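Local coordinates for protein peptidase M42 (Thaumarchaeota archaeon SCGC AB-539-E09, PDB 5DS0) that is a cobalt-bound M42-family peptidase, with two adjacent metal sites, that probably trims peptides as an aminopeptidase in a twelve-subunit TET assembly, at residues K107-P119 / I130-A142. Sequence-based numbering, arbitrary orientation.
Sequences KGMVHGIIASKPP and IVEARDMFIDIGA
Ile113 and Asp139 pair through both backbone amides, Asp139 N donating almost straight to Ile113 O (2.8 Å, 175° at the hydrogen), and Ala115 and Phe137 repeat the exchange two residues on, with Ala115 N 2.7 Å from Phe137 O. Between them Ile114 faces Ile138 as a non-hydrogen-bonded antiparallel pair. Gly112 passes close to Asp139 O and the CG2 methyls of Ile138 and Ile140, where a side chain would probably be crowded. The ladder joins neighbouring strands of the closed six-stranded antiparallel barrel, set apart from the metal-bearing part of the chain. On one face, branched Ile114 meets Ile138, while its CG2, anti to the backbone N (chi1 -61°), touches the selenium of the selenomethionine Met136 (3.9 Å). On the other, the Phe137 ring lies beside the 108-115 strand, one face under Ala115 O, CE1 4.1 Å from Ala115 CB, a methyl small enough to admit the ring, and CZ 3.9 Å from Ser116 C. Replacing this ring with the methyl of an alanine would probably open a gap beside Ala115 CB and uncover the Ala115 carbonyl. Asp139 OD1 accepts from Gly141 N in an Asx turn and salt-bridges Arg322 of a second subunit, whose His323 NE2 hydrogen-bonds OD2.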
loop_
_atom_site.group_PDB
_atom_site.type_symbol
_atom_site.label_atom_id
_atom_site.label_comp_id
_atom_site.label_asym_id
_atom_site.label_seq_id
_atom_site.Cartn_x
_atom_site.Cartn_y
_atom_site.Cartn_z
ATOM N N LYS C 107 12.196 -49.521 8.582
ATOM C CA LYS C 107 13.300 -49.849 9.495
ATOM C C LYS C 107 13.087 -49.394 10.936
ATOM O O LYS C 107 13.954 -49.621 11.773
ATOM C CB LYS C 107 14.600 -49.243 8.977
ATOM C CG LYS C 107 15.004 -49.790 7.619
ATOM C CD LYS C 107 16.447 -49.455 7.291
ATOM C CE LYS C 107 16.828 -50.043 5.943
ATOM N NZ LYS C 107 18.139 -49.537 5.442
ATOM N N GLY C 108 11.954 -48.756 11.225
ATOM C CA GLY C 108 11.656 -48.278 12.576
ATOM C C GLY C 108 11.536 -46.769 12.684
ATOM O O GLY C 108 11.457 -46.062 11.684
HETATM N N MSE C 109 11.552 -46.276 13.916
HETATM C CA MSE C 109 11.374 -44.852 14.199
HETATM C C MSE C 109 12.604 -44.072 13.852
HETATM O O MSE C 109 13.705 -44.417 14.240
HETATM C CB MSE C 109 11.076 -44.620 15.677
HETATM C CG MSE C 109 9.778 -45.269 16.145
HETATM SE SE MSE C 109 8.181 -44.623 15.155
HETATM C CE MSE C 109 6.869 -45.917 15.848
ATOM N N VAL C 110 12.415 -42.988 13.120
ATOM C CA VAL C 110 13.500 -42.084 12.770
ATOM C C VAL C 110 13.178 -40.675 13.257
ATOM O O VAL C 110 12.157 -40.109 12.894
ATOM C CB VAL C 110 13.694 -42.037 11.252
ATOM C CG1 VAL C 110 14.757 -41.007 10.874
ATOM C CG2 VAL C 110 14.056 -43.419 10.726
ATOM N N HIS C 111 14.066 -40.111 14.065
ATOM C CA HIS C 111 13.820 -38.807 14.656
ATOM C C HIS C 111 14.287 -37.695 13.762
ATOM O O HIS C 111 15.232 -37.852 13.001
ATOM C CB HIS C 111 14.512 -38.704 16.002
ATOM C CG HIS C 111 13.976 -39.664 16.997
ATOM N ND1 HIS C 111 12.828 -39.421 17.714
ATOM C CD2 HIS C 111 14.392 -40.896 17.360
ATOM C CE1 HIS C 111 12.573 -40.449 18.501
ATOM N NE2 HIS C 111 13.509 -41.357 18.307
ATOM N N GLY C 112 13.612 -36.560 13.877
ATOM C CA GLY C 112 13.945 -35.376 13.112
ATOM C C GLY C 112 13.398 -34.092 13.716
ATOM O O GLY C 112 12.726 -34.104 14.758
ATOM N N ILE C 113 13.704 -32.987 13.049
ATOM C CA ILE C 113 13.370 -31.669 13.524
ATOM C C ILE C 113 12.759 -30.887 12.388
ATOM O O ILE C 113 13.297 -30.880 11.296
ATOM C CB ILE C 113 14.627 -30.918 13.947
ATOM C CG1 ILE C 113 15.364 -31.676 15.042
ATOM C CG2 ILE C 113 14.269 -29.537 14.466
ATOM C CD1 ILE C 113 16.786 -31.200 15.239
ATOM N N ILE C 114 11.651 -30.199 12.648
ATOM C CA ILE C 114 11.058 -29.337 11.633
ATOM C C ILE C 114 11.922 -28.089 11.494
ATOM O O ILE C 114 12.260 -27.432 12.491
ATOM C CB ILE C 114 9.625 -28.950 11.985
ATOM C CG1 ILE C 114 8.753 -30.204 12.068
ATOM C CG2 ILE C 114 9.066 -28.017 10.932
ATOM C CD1 ILE C 114 7.321 -29.945 12.504
ATOM N N ALA C 115 12.313 -27.781 10.267
ATOM C CA ALA C 115 13.258 -26.694 10.018
ATOM C C ALA C 115 12.897 -25.897 8.791
ATOM O O ALA C 115 12.071 -26.318 7.977
ATOM C CB ALA C 115 14.658 -27.250 9.861
ATOM N N SER C 116 13.510 -24.726 8.683
ATOM C CA SER C 116 13.386 -23.901 7.488
ATOM C C SER C 116 14.734 -23.300 7.165
ATOM O O SER C 116 15.708 -23.521 7.880
ATOM C CB SER C 116 12.373 -22.783 7.703
ATOM O OG SER C 116 12.882 -21.801 8.584
ATOM N N LYS C 117 14.788 -22.532 6.088
ATOM C CA LYS C 117 15.948 -21.692 5.842
ATOM C C LYS C 117 16.086 -20.711 7.000
ATOM O O LYS C 117 15.089 -20.104 7.399
ATOM C CB LYS C 117 15.802 -20.919 4.534
ATOM C CG LYS C 117 16.242 -21.707 3.313
ATOM C CD LYS C 117 16.032 -20.902 2.036
ATOM C CE LYS C 117 14.581 -20.961 1.559
ATOM N NZ LYS C 117 14.386 -20.131 0.345
ATOM N N PRO C 118 17.313 -20.557 7.540
ATOM C CA PRO C 118 17.566 -19.612 8.636
ATOM C C PRO C 118 17.411 -18.193 8.143
ATOM O O PRO C 118 17.804 -17.920 7.022
ATOM C CB PRO C 118 19.026 -19.871 9.030
ATOM C CG PRO C 118 19.548 -20.940 8.127
ATOM C CD PRO C 118 18.551 -21.187 7.042
ATOM N N PRO C 119 16.857 -17.292 8.973
ATOM C CA PRO C 119 16.536 -15.933 8.509
ATOM C C PRO C 119 17.734 -15.055 8.076
ATOM O O PRO C 119 17.554 -14.174 7.224
ATOM C CB PRO C 119 15.795 -15.307 9.704
ATOM C CG PRO C 119 16.232 -16.094 10.885
ATOM C CD PRO C 119 16.543 -17.485 10.398
ATOM N N ILE C 130 6.068 -14.554 7.823
ATOM C CA ILE C 130 5.799 -15.861 8.429
ATOM C C ILE C 130 6.323 -16.939 7.515
ATOM O O ILE C 130 6.210 -16.811 6.302
ATOM C CB ILE C 130 4.291 -16.030 8.678
ATOM C CG1 ILE C 130 3.854 -17.061 9.726
ATOM C CG2 ILE C 130 3.549 -16.346 7.401
ATOM C CD1 ILE C 130 2.394 -16.797 10.101
ATOM N N VAL C 131 6.928 -17.969 8.082
ATOM C CA VAL C 131 7.344 -19.112 7.289
ATOM C C VAL C 131 6.150 -20.055 7.117
ATOM O O VAL C 131 5.584 -20.536 8.104
ATOM C CB VAL C 131 8.511 -19.864 7.944
ATOM C CG1 VAL C 131 8.944 -21.041 7.080
ATOM C CG2 VAL C 131 9.681 -18.925 8.176
ATOM N N GLU C 132 5.755 -20.284 5.867
ATOM C CA GLU C 132 4.642 -21.172 5.579
ATOM C C GLU C 132 5.123 -22.620 5.665
ATOM O O GLU C 132 6.286 -22.904 5.425
ATOM C CB GLU C 132 4.065 -20.909 4.178
ATOM C CG GLU C 132 3.487 -19.515 3.902
ATOM C CD GLU C 132 2.255 -19.141 4.744
ATOM O OE1 GLU C 132 1.708 -20.011 5.463
ATOM O OE2 GLU C 132 1.826 -17.955 4.680
ATOM N N ALA C 133 4.211 -23.528 5.984
ATOM C CA ALA C 133 4.537 -24.935 6.113
ATOM C C ALA C 133 5.043 -25.556 4.805
ATOM O O ALA C 133 5.857 -26.466 4.822
ATOM C CB ALA C 133 3.330 -25.696 6.633
ATOM N N ARG C 134 4.535 -25.076 3.677
ATOM C CA ARG C 134 5.028 -25.506 2.354
ATOM C C ARG C 134 6.543 -25.304 2.184
ATOM O O ARG C 134 7.177 -26.057 1.452
ATOM C CB ARG C 134 4.260 -24.799 1.217
ATOM C CG ARG C 134 4.247 -23.273 1.318
ATOM C CD ARG C 134 3.477 -22.581 0.210
ATOM N NE ARG C 134 4.099 -22.898 -1.071
ATOM C CZ ARG C 134 3.547 -23.660 -2.019
ATOM N NH1 ARG C 134 4.228 -23.887 -3.134
ATOM N NH2 ARG C 134 2.315 -24.179 -1.885
ATOM N N ASP C 135 7.117 -24.315 2.872
ATOM C CA ASP C 135 8.562 -24.024 2.800
ATOM C C ASP C 135 9.373 -24.607 3.948
ATOM O O ASP C 135 10.532 -24.225 4.136
ATOM C CB ASP C 135 8.811 -22.512 2.785
ATOM C CG ASP C 135 8.064 -21.802 1.666
ATOM O OD1 ASP C 135 7.965 -22.361 0.549
ATOM O OD2 ASP C 135 7.567 -20.680 1.916
HETATM N N MSE C 136 8.776 -25.509 4.726
HETATM C CA MSE C 136 9.494 -26.155 5.820
HETATM C C MSE C 136 9.918 -27.524 5.383
HETATM O O MSE C 136 9.482 -28.013 4.346
HETATM C CB MSE C 136 8.597 -26.286 7.038
HETATM C CG MSE C 136 8.262 -24.933 7.632
HETATM SE SE MSE C 136 7.113 -25.169 9.225
HETATM C CE MSE C 136 6.554 -23.286 9.382
ATOM N N PHE C 137 10.798 -28.149 6.156
ATOM C CA PHE C 137 11.140 -29.547 5.944
ATOM C C PHE C 137 11.607 -30.143 7.238
ATOM O O PHE C 137 11.704 -29.462 8.244
ATOM C CB PHE C 137 12.213 -29.712 4.868
ATOM C CG PHE C 137 13.119 -28.580 4.798
ATOM C CD1 PHE C 137 14.079 -28.423 5.776
ATOM C CD2 PHE C 137 12.977 -27.626 3.791
ATOM C CE1 PHE C 137 14.921 -27.330 5.763
ATOM C CE2 PHE C 137 13.803 -26.515 3.766
ATOM C CZ PHE C 137 14.784 -26.368 4.758
ATOM N N ILE C 138 11.903 -31.430 7.198
ATOM C CA ILE C 138 12.313 -32.158 8.361
ATOM C C ILE C 138 13.750 -32.558 8.170
ATOM O O ILE C 138 14.126 -33.141 7.149
ATOM C CB ILE C 138 11.399 -33.371 8.575
ATOM C CG1 ILE C 138 10.030 -32.871 9.031
ATOM C CG2 ILE C 138 11.958 -34.319 9.615
ATOM C CD1 ILE C 138 8.914 -33.810 8.686
ATOM N N ASP C 139 14.540 -32.248 9.186
ATOM C CA ASP C 139 15.946 -32.559 9.223
ATOM C C ASP C 139 16.099 -33.780 10.083
ATOM O O ASP C 139 15.741 -33.758 11.257
ATOM C CB ASP C 139 16.705 -31.390 9.839
ATOM C CG ASP C 139 18.203 -31.586 9.823
ATOM O OD1 ASP C 139 18.680 -32.696 9.495
ATOM O OD2 ASP C 139 18.920 -30.616 10.135
ATOM N N ILE C 140 16.654 -34.842 9.507
ATOM C CA ILE C 140 16.867 -36.087 10.252
ATOM C C ILE C 140 18.354 -36.372 10.473
ATOM O O ILE C 140 18.723 -37.492 10.829
ATOM C CB ILE C 140 16.194 -37.291 9.565
ATOM C CG1 ILE C 140 16.740 -37.475 8.148
ATOM C CG2 ILE C 140 14.695 -37.089 9.516
ATOM C CD1 ILE C 140 16.426 -38.822 7.535
ATOM N N GLY C 141 19.191 -35.355 10.291
ATOM C CA GLY C 141 20.620 -35.468 10.554
ATOM C C GLY C 141 21.371 -36.095 9.404
ATOM O O GLY C 141 22.529 -36.499 9.555
ATOM N N ALA C 142 20.726 -36.147 8.244
ATOM C CA ALA C 142 21.341 -36.753 7.075
ATOM C C ALA C 142 22.124 -35.698 6.316
ATOM O O ALA C 142 21.840 -34.510 6.434
ATOM C CB ALA C 142 20.283 -37.376 6.188
#